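Local atomic coordinates of ESAT-6/WXG100 secretion system protein (Streptococcus gallolyticus, PDB entry 7JQE), a protein that probably forms, through its extracellular region, the elongated surface-exposed part of the bacterial type VIIb secretion machinery that exports protein toxins. Residues V329-S335 with I373-I379; R155-K160 with T477-N481; K234-L238 with I416-S420. All blocks are in the same frame, centred on the assembly; numbering follows the deposited sequence.

How the contacts relate
After helix 102-135, helix 152-164 carries the first contact segment: contact 2 joins its residues 155-160 to 477-481 near the end of the modelled chain and so closes the longest loop. Contact 3 is nested inside that loop, tying 234-238 on helix 225-244 to 416-420 on helix 396-427. Contact 1 is nested in turn inside contact 3, pairing 329-335 with 373-379 in an antiparallel sheet; no pair of loops crosses. The chain thus runs out along a rod and back. Contacts 1 and 2 lie on opposite sides of the chain's centre, their centres about 126 Å apart, while contact 3 sits close to that centre.

Contact 1. Residues V329-S335 with I373-I379; sequences VTISNVS and ITLDLNI
Thr330 and Ser332 pair with Asn378 and Asp376 as the hydrogen-bonded positions of an antiparallel sheet, and each pair is closed by two backbone bonds; the shortest, Asp376 N to Ser332 O, is 2.8 Å. On the face carrying these polar side chains, the amide of Asn378 leans over the neighbouring strand and spends its ND2 on two hydroxyls. Ser332 OG lies in the amide plane and takes a fairly straight bond of 2.9 Å from Asn378 ND2, whereas Thr330 OG1 is tilted from that plane and receives a more bent one (3.1 Å from Asn378 ND2, 135° at the hydrogen). Both hydroxyls stand between backbone N and carbonyl carbon (chi1 68° in each), which turns them to the amide. Asn333 ND2 reaches Asp376 OD2 at 3.3 Å, on the anti side of the carboxylate and tilted from its plane, while Asp376 OD1 forms a salt bridge with Arg383.

At Asn333 the backbone takes a positive phi (57°), and the register slips by one residue: a beta bulge. Pairing resumes with Ser335 N to Thr374 O at 3.0 Å and Thr374 N to Ser335 O at 3.1 Å; the two hydroxyls also bond. The other face is aliphatic, with Ile331 CG2 against Leu375 CD1 at 3.5 Å and Val329 alongside Ile379.

Outward, the backbones of Val329 and Ile331 bond to Lys349 and Val347, at strand 348-351, and those of Ile373, Leu375 and Leu377 to Tyr388, Met386 and Ile384 of strand 382-392. Val339 and Phe341 of strand 337-341 pack on the aliphatic face, and Leu377 also touches Ile384 of the second subunit.

Contact 2. Residues R155-K160 with T477-N481; sequences RKLAIK and TELTN
Helix 155-160 crosses helix 477-481 with the short axes 9.6 Å apart and their directions at 125°, and the backbones come nearest at Lys160 and Thr477, whose CA atoms are 6.1 Å apart. Thr477 packs closely against Lys156. Its methyl is anti to the backbone N and is thereby aimed at the opposite helix, where Thr477 CG2 sits 3.7 Å from Lys156 O and also touches the CG of that lysine. The hydroxyl of Thr477 turns back to its own helix and bonds to Val473 O.

Ile159 slides past Thr477 in the opposite direction and carries on to the next turn, its CD1 resting 3.7 Å from Thr480 CG2. Here too the threonine offers its methyl across the contact, while OG1 is held by Tyr476 O and Arg127. Lys156 reaches across to helix 477-481: its chain is extended until a bend at the last torsion (chi4 52°), and CE packs 3.8 Å from Glu478 CG. The charged ends of these two residues do not meet, with Lys156 NZ 5.7 Å from Glu478 OE2, and the carboxylate instead makes a salt bridge to Lys129 of the second subunit.

Asn481 stands between the side chains of Arg155 and Lys156, crossing each at about a right angle. Its amide plane is only 16° from that of the Arg155 guanidinium.

Tyr146 and Leu141, from the loop preceding helix 152-164, cover Ile159, and Tyr146 also packs on Arg155. On its far side helix 462-491 lies against helix 102-135, where Leu479 meets Arg127 and Val130, so helix 462-491 is sandwiched between the other two.

Contact 3. Residues K234-L238 with I416-S420; sequences KLALL and IDTAS. With EDO (1,2-ethanediol), chain F; EDO (1,2-ethanediol), chain B.
Lys234 stretches along helix 416-420 from Ser420 to Asp417, and its shape explains how one side chain serves both. Beyond CG every torsion is extended, making a straight rod. The near end of the rod lies on Ser420, with Lys234 CB 3.3 Å from Ser420 OG; the far end puts Lys234 NZ 2.6 Å from Asp417 OD1 in a salt bridge. The carboxylate is approached on its anti side and from 31° out of its plane. Although Asp417 starts out away from helix 234-238, CG turned beside the backbone N (chi1 -78°) brings OD1 back to the lysine. Asp417 OD2 has weak hydrogen bonds to Tyr231 OH and to Ser414 OG of the second subunit.

Beside the polar pair, Ile416 packs against Lys234, Leu235 and Leu238. Its CG2 meets Leu238 CD1 (4.1 Å), and these two side chains cross at about a right angle, while its CD1 meets Leu235 CD2. The other branch of Leu238, CD2, lies 3.7 Å from Ser420 N and also touches Ala419 CB. Ser420 OG touches Leu237 CD2 as well. The axes pass 9.5 Å apart at 55°.

An ethanediol, probably from the crystallisation liquor, accepts a bond from Lys234 NZ through O2 at 3.0 Å and a weak one through O1, and a water linked to Asp417 O meets NZ weakly. A second ethanediol bonds through its O2 to Thr418 OG1 at 3.0 Å. Met200 and Ile423 pack on Leu238, and Asp417 of the second subunit packs on this one. The aspartate is thus buried at the subunit interface while water and ethanediol reach the ammonium end; the lysine probably offsets the negative charge of the facing aspartates, and the leucines and isoleucine join the helices next to it.

Contact 1. Residues V329-S335 with I373-I379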
loop_
_atom_site.group_PDB
_atom_site.type_symbol
_atom_site.label_atom_id
_atom_site.label_comp_id
_atom_site.label_asym_id
_atom_site.label_seq_id
_atom_site.Cartn_x
_atom_site.Cartn_y
_atom_site.Cartn_z
ATOM N N VAL A 329 42.123 25.332 63.058
ATOM C CA VAL A 329 41.327 24.475 62.188
ATOM C C VAL A 329 41.461 24.983 60.760
ATOM O O VAL A 329 41.366 26.192 60.514
ATOM C CB VAL A 329 39.852 24.452 62.632
ATOM C CG1 VAL A 329 39.032 23.544 61.724
ATOM C CG2 VAL A 329 39.748 24.012 64.088
ATOM N N THR A 330 41.674 24.062 59.818
ATOM C CA THR A 330 41.984 24.437 58.444
ATOM C C THR A 330 41.282 23.510 57.460
ATOM O O THR A 330 40.756 22.454 57.821
ATOM C CB THR A 330 43.493 24.403 58.173
ATOM O OG1 THR A 330 43.954 23.046 58.216
ATOM C CG2 THR A 330 44.241 25.229 59.209
ATOM N N ILE A 331 41.299 23.927 56.197
ATOM C CA ILE A 331 40.769 23.164 55.071
ATOM C C ILE A 331 41.902 22.990 54.070
ATOM O O ILE A 331 42.413 23.980 53.533
ATOM C CB ILE A 331 39.571 23.874 54.418
ATOM C CG1 ILE A 331 38.406 23.988 55.404
ATOM C CG2 ILE A 331 39.155 23.159 53.143
ATOM C CD1 ILE A 331 37.489 25.156 55.122
ATOM N N SER A 332 42.292 21.744 53.813
ATOM C CA SER A 332 43.444 21.470 52.966
ATOM C C SER A 332 43.101 20.447 51.890
ATOM O O SER A 332 42.144 19.679 52.008
ATOM C CB SER A 332 44.638 20.965 53.792
ATOM O OG SER A 332 44.375 19.684 54.337
ATOM N N ASN A 333 43.910 20.456 50.827
ATOM C CA ASN A 333 43.850 19.451 49.763
ATOM C C ASN A 333 42.462 19.381 49.127
ATOM O O ASN A 333 41.873 18.309 48.975
ATOM C CB ASN A 333 44.290 18.079 50.286
ATOM C CG ASN A 333 45.720 18.084 50.812
ATOM O OD1 ASN A 333 46.595 18.760 50.267
ATOM N ND2 ASN A 333 45.960 17.331 51.884
ATOM N N VAL A 334 41.945 20.543 48.736
ATOM C CA VAL A 334 40.639 20.637 48.092
ATOM C C VAL A 334 40.789 20.368 46.604
ATOM O O VAL A 334 41.780 20.764 45.981
ATOM C CB VAL A 334 40.002 22.017 48.335
ATOM C CG1 VAL A 334 38.693 22.134 47.571
ATOM C CG2 VAL A 334 39.772 22.242 49.814
ATOM N N SER A 335 39.795 19.689 46.035
ATOM C CA SER A 335 39.678 19.519 44.594
ATOM C C SER A 335 38.206 19.362 44.247
ATOM O O SER A 335 37.402 18.933 45.079
ATOM C CB SER A 335 40.462 18.305 44.087
ATOM O OG SER A 335 39.743 17.110 44.328
ATOM N N ILE A 373 33.576 16.714 45.225
ATOM C CA ILE A 373 34.511 17.555 45.962
ATOM C C ILE A 373 35.150 16.707 47.050
ATOM O O ILE A 373 34.453 15.965 47.753
ATOM C CB ILE A 373 33.804 18.777 46.575
ATOM C CG1 ILE A 373 33.368 19.761 45.490
ATOM C CG2 ILE A 373 34.707 19.459 47.591
ATOM C CD1 ILE A 373 32.677 20.994 46.043
ATOM N N THR A 374 36.471 16.814 47.191
ATOM C CA THR A 374 37.194 16.170 48.281
ATOM C C THR A 374 38.096 17.185 48.964
ATOM O O THR A 374 38.730 18.014 48.304
ATOM C CB THR A 374 38.047 14.983 47.803
ATOM O OG1 THR A 374 39.072 15.448 46.915
ATOM C CG2 THR A 374 37.190 13.952 47.096
ATOM N N LEU A 375 38.155 17.111 50.290
ATOM C CA LEU A 375 39.052 17.957 51.064
ATOM C C LEU A 375 39.455 17.225 52.333
ATOM O O LEU A 375 38.947 16.143 52.643
ATOM C CB LEU A 375 38.405 19.297 51.423
ATOM C CG LEU A 375 37.184 19.189 52.340
ATOM C CD1 LEU A 375 37.234 20.232 53.443
ATOM C CD2 LEU A 375 35.905 19.323 51.520
ATOM N N ASP A 376 40.378 17.839 53.068
ATOM C CA ASP A 376 40.756 17.411 54.406
ATOM C C ASP A 376 40.363 18.502 55.392
ATOM O O ASP A 376 40.708 19.672 55.194
ATOM C CB ASP A 376 42.264 17.126 54.500
ATOM C CG ASP A 376 42.632 15.742 53.996
ATOM O OD1 ASP A 376 41.750 14.857 53.992
ATOM O OD2 ASP A 376 43.805 15.538 53.612
ATOM N N LEU A 377 39.625 18.125 56.435
ATOM C CA LEU A 377 39.326 19.023 57.545
ATOM C C LEU A 377 40.303 18.731 58.677
ATOM O O LEU A 377 40.280 17.640 59.257
ATOM C CB LEU A 377 37.883 18.863 58.025
ATOM C CG LEU A 377 37.500 19.706 59.250
ATOM C CD1 LEU A 377 37.539 21.190 58.923
ATOM C CD2 LEU A 377 36.134 19.310 59.799
ATOM N N ASN A 378 41.159 19.701 58.983
ATOM C CA ASN A 378 42.185 19.551 60.009
ATOM C C ASN A 378 41.758 20.293 61.269
ATOM O O ASN A 378 41.577 21.515 61.242
ATOM C CB ASN A 378 43.535 20.073 59.513
ATOM C CG ASN A 378 43.971 19.419 58.215
ATOM O OD1 ASN A 378 44.457 18.287 58.210
ATOM N ND2 ASN A 378 43.801 20.131 57.105
ATOM N N ILE A 379 41.593 19.555 62.363
ATOM C CA ILE A 379 41.358 20.122 63.688
ATOM C C ILE A 379 42.524 19.663 64.551
ATOM O O ILE A 379 42.553 18.511 65.001
ATOM C CB ILE A 379 40.019 19.683 64.289
ATOM C CG1 ILE A 379 38.865 20.013 63.337
ATOM C CG2 ILE A 379 39.819 20.328 65.662
ATOM C CD1 ILE A 379 37.521 19.498 63.804
#

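Contact 2. Residues R155-K160 with T477-N481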
loop_
_atom_site.group_PDB
_atom_site.type_symbol
_atom_site.label_atom_id
_atom_site.label_comp_id
_atom_site.label_asym_id
_atom_site.label_seq_id
_atom_site.Cartn_x
_atom_site.Cartn_y
_atom_site.Cartn_z
ATOM N N ARG A 155 -14.711 -15.268 -58.871
ATOM C CA ARG A 155 -15.355 -13.992 -58.581
ATOM C C ARG A 155 -15.251 -13.650 -57.098
ATOM O O ARG A 155 -14.907 -12.520 -56.732
ATOM C CB ARG A 155 -16.814 -14.046 -59.037
ATOM C CG ARG A 155 -17.558 -12.723 -58.992
ATOM C CD ARG A 155 -18.622 -12.678 -60.086
ATOM N NE ARG A 155 -19.067 -14.021 -60.452
ATOM C CZ ARG A 155 -20.136 -14.625 -59.943
ATOM N NH1 ARG A 155 -20.886 -14.005 -59.045
ATOM N NH2 ARG A 155 -20.456 -15.852 -60.334
ATOM N N LYS A 156 -15.540 -14.622 -56.227
ATOM C CA LYS A 156 -15.411 -14.395 -54.790
ATOM C C LYS A 156 -13.989 -14.000 -54.415
ATOM O O LYS A 156 -13.783 -13.106 -53.587
ATOM C CB LYS A 156 -15.837 -15.645 -54.022
ATOM C CG LYS A 156 -17.330 -15.746 -53.776
ATOM C CD LYS A 156 -17.680 -17.051 -53.078
ATOM C CE LYS A 156 -18.959 -16.913 -52.268
ATOM N NZ LYS A 156 -20.078 -16.364 -53.083
ATOM N N LEU A 157 -12.991 -14.662 -55.004
ATOM C CA LEU A 157 -11.605 -14.308 -54.715
ATOM C C LEU A 157 -11.323 -12.857 -55.089
ATOM O O LEU A 157 -10.712 -12.109 -54.317
ATOM C CB LEU A 157 -10.656 -15.253 -55.453
ATOM C CG LEU A 157 -9.166 -15.011 -55.195
ATOM C CD1 LEU A 157 -8.843 -15.156 -53.710
ATOM C CD2 LEU A 157 -8.306 -15.945 -56.031
ATOM N N ALA A 158 -11.776 -12.438 -56.276
ATOM C CA ALA A 158 -11.548 -11.067 -56.717
ATOM C C ALA A 158 -12.220 -10.062 -55.787
ATOM O O ALA A 158 -11.661 -8.995 -55.509
ATOM C CB ALA A 158 -12.050 -10.887 -58.150
ATOM N N ILE A 159 -13.426 -10.376 -55.313
ATOM C CA ILE A 159 -14.125 -9.475 -54.402
ATOM C C ILE A 159 -13.374 -9.371 -53.083
ATOM O O ILE A 159 -13.132 -8.272 -52.570
ATOM C CB ILE A 159 -15.576 -9.946 -54.189
ATOM C CG1 ILE A 159 -16.340 -9.946 -55.517
ATOM C CG2 ILE A 159 -16.276 -9.069 -53.155
ATOM C CD1 ILE A 159 -17.718 -10.581 -55.446
ATOM N N LYS A 160 -12.988 -10.516 -52.518
ATOM C CA LYS A 160 -12.265 -10.516 -51.249
ATOM C C LYS A 160 -10.983 -9.697 -51.346
ATOM O O LYS A 160 -10.700 -8.862 -50.481
ATOM C CB LYS A 160 -11.965 -11.955 -50.828
ATOM C CG LYS A 160 -11.017 -12.079 -49.656
ATOM C CD LYS A 160 -10.982 -13.506 -49.136
ATOM C CE LYS A 160 -12.340 -13.928 -48.592
ATOM N NZ LYS A 160 -12.314 -15.294 -47.992
ATOM N N THR A 477 -18.595 -10.513 -48.911
ATOM C CA THR A 477 -18.269 -11.154 -50.182
ATOM C C THR A 477 -19.441 -11.985 -50.689
ATOM O O THR A 477 -19.847 -11.866 -51.852
ATOM C CB THR A 477 -17.020 -12.027 -50.030
ATOM O OG1 THR A 477 -15.906 -11.214 -49.646
ATOM C CG2 THR A 477 -16.695 -12.718 -51.341
ATOM N N GLU A 478 -20.006 -12.826 -49.820
ATOM C CA GLU A 478 -21.090 -13.707 -50.243
ATOM C C GLU A 478 -22.331 -12.915 -50.632
ATOM O O GLU A 478 -23.048 -13.294 -51.568
ATOM C CB GLU A 478 -21.404 -14.713 -49.134
ATOM C CG GLU A 478 -20.278 -15.703 -48.889
ATOM C CD GLU A 478 -20.574 -16.675 -47.765
ATOM O OE1 GLU A 478 -21.623 -16.526 -47.105
ATOM O OE2 GLU A 478 -19.751 -17.590 -47.539
ATOM N N LEU A 479 -22.606 -11.813 -49.930
ATOM C CA LEU A 479 -23.750 -10.985 -50.293
ATOM C C LEU A 479 -23.518 -10.271 -51.619
ATOM O O LEU A 479 -24.446 -10.134 -52.424
ATOM C CB LEU A 479 -24.046 -9.980 -49.185
ATOM C CG LEU A 479 -24.564 -10.579 -47.877
ATOM C CD1 LEU A 479 -24.287 -9.636 -46.710
ATOM C CD2 LEU A 479 -26.046 -10.885 -47.987
ATOM N N THR A 480 -22.291 -9.803 -51.863
ATOM C CA THR A 480 -21.992 -9.197 -53.156
ATOM C C THR A 480 -22.112 -10.222 -54.276
ATOM O O THR A 480 -22.692 -9.940 -55.331
ATOM C CB THR A 480 -20.594 -8.579 -53.146
ATOM O OG1 THR A 480 -20.563 -7.476 -52.236
ATOM C CG2 THR A 480 -20.229 -8.079 -54.537
ATOM N N ASN A 481 -21.577 -11.426 -54.060
ATOM C CA ASN A 481 -21.679 -12.473 -55.067
ATOM C C ASN A 481 -23.133 -12.829 -55.348
ATOM O O ASN A 481 -23.495 -13.136 -56.490
ATOM C CB ASN A 481 -20.901 -13.707 -54.615
ATOM C CG ASN A 481 -20.910 -14.807 -55.654
ATOM O OD1 ASN A 481 -20.152 -14.765 -56.623
ATOM N ND2 ASN A 481 -21.772 -15.796 -55.462
#

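Contact 3. Residues K234-L238 with I416-S420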
loop_
_atom_site.group_PDB
_atom_site.type_symbol
_atom_site.label_atom_id
_atom_site.label_comp_id
_atom_site.label_asym_id
_atom_site.label_seq_id
_atom_site.Cartn_x
_atom_site.Cartn_y
_atom_site.Cartn_z
ATOM N N LYS A 234 5.336 11.476 2.255
ATOM C CA LYS A 234 4.119 10.707 2.475
ATOM C C LYS A 234 3.016 11.577 3.056
ATOM O O LYS A 234 1.849 11.456 2.666
ATOM C CB LYS A 234 4.414 9.519 3.384
ATOM C CG LYS A 234 5.563 8.683 2.876
ATOM C CD LYS A 234 5.808 7.466 3.731
ATOM C CE LYS A 234 6.941 6.639 3.157
ATOM N NZ LYS A 234 7.249 5.452 3.997
ATOM N N LEU A 235 3.365 12.471 3.984
ATOM C CA LEU A 235 2.364 13.383 4.531
ATOM C C LEU A 235 1.831 14.314 3.455
ATOM O O LEU A 235 0.638 14.644 3.445
ATOM C CB LEU A 235 2.953 14.190 5.687
ATOM C CG LEU A 235 3.111 13.418 6.988
ATOM C CD1 LEU A 235 4.013 14.181 7.950
ATOM C CD2 LEU A 235 1.732 13.183 7.589
ATOM N N ALA A 236 2.702 14.765 2.550
ATOM C CA ALA A 236 2.244 15.610 1.452
ATOM C C ALA A 236 1.233 14.872 0.587
ATOM O O ALA A 236 0.234 15.457 0.150
ATOM C CB ALA A 236 3.433 16.081 0.615
ATOM N N LEU A 237 1.465 13.576 0.354
ATOM C CA LEU A 237 0.555 12.785 -0.467
ATOM C C LEU A 237 -0.786 12.589 0.227
ATOM O O LEU A 237 -1.844 12.728 -0.402
ATOM C CB LEU A 237 1.194 11.437 -0.803
ATOM C CG LEU A 237 0.323 10.404 -1.525
ATOM C CD1 LEU A 237 -0.204 10.956 -2.840
ATOM C CD2 LEU A 237 1.091 9.103 -1.752
ATOM N N LEU A 238 -0.766 12.265 1.525
ATOM C CA LEU A 238 -2.018 12.154 2.268
ATOM C C LEU A 238 -2.812 13.450 2.200
ATOM O O LEU A 238 -4.048 13.426 2.237
ATOM C CB LEU A 238 -1.743 11.779 3.722
ATOM C CG LEU A 238 -0.992 10.467 3.949
ATOM C CD1 LEU A 238 -0.678 10.283 5.430
ATOM C CD2 LEU A 238 -1.809 9.311 3.433
ATOM N N ILE A 416 0.581 6.393 8.879
ATOM C CA ILE A 416 1.051 7.207 7.761
ATOM C C ILE A 416 1.641 6.322 6.672
ATOM O O ILE A 416 1.391 6.529 5.478
ATOM C CB ILE A 416 2.069 8.253 8.250
ATOM C CG1 ILE A 416 1.381 9.314 9.112
ATOM C CG2 ILE A 416 2.806 8.885 7.083
ATOM C CD1 ILE A 416 2.322 10.013 10.074
ATOM N N ASP A 417 2.433 5.320 7.064
ATOM C CA ASP A 417 3.071 4.465 6.068
ATOM C C ASP A 417 2.044 3.616 5.330
ATOM O O ASP A 417 2.095 3.500 4.101
ATOM C CB ASP A 417 4.127 3.577 6.731
ATOM C CG ASP A 417 5.425 4.318 7.018
ATOM O OD1 ASP A 417 5.872 5.105 6.156
ATOM O OD2 ASP A 417 5.999 4.108 8.108
ATOM N N THR A 418 1.103 3.021 6.064
ATOM C CA THR A 418 0.102 2.165 5.443
ATOM C C THR A 418 -0.747 2.945 4.446
ATOM O O THR A 418 -0.835 2.583 3.270
ATOM C CB THR A 418 -0.775 1.525 6.518
ATOM O OG1 THR A 418 0.032 0.657 7.323
ATOM C CG2 THR A 418 -1.905 0.716 5.874
ATOM N N ALA A 419 -1.372 4.033 4.900
ATOM C CA ALA A 419 -2.268 4.783 4.027
ATOM C C ALA A 419 -1.525 5.371 2.832
ATOM O O ALA A 419 -2.036 5.356 1.706
ATOM C CB ALA A 419 -2.967 5.886 4.815
ATOM N N SER A 420 -0.321 5.901 3.053
ATOM C CA SER A 420 0.436 6.465 1.941
ATOM C C SER A 420 0.770 5.399 0.907
ATOM O O SER A 420 0.741 5.667 -0.300
ATOM C CB SER A 420 1.716 7.123 2.447
ATOM O OG SER A 420 2.379 7.801 1.398
HETATM C C1 EDO F . 10.956 4.591 2.992
HETATM O O1 EDO F . 10.173 5.514 2.226
HETATM C C2 EDO F . 10.392 3.181 2.845
HETATM O O2 EDO F . 9.048 3.149 3.341
HETATM C C1 EDO B . -2.070 -0.850 12.044
HETATM O O1 EDO B . -2.123 -2.126 11.394
HETATM C C2 EDO B . -2.202 0.266 11.013
HETATM O O2 EDO B . -1.114 0.190 10.083
HETATM O O HOH W 1 4.556 3.923 2.616
#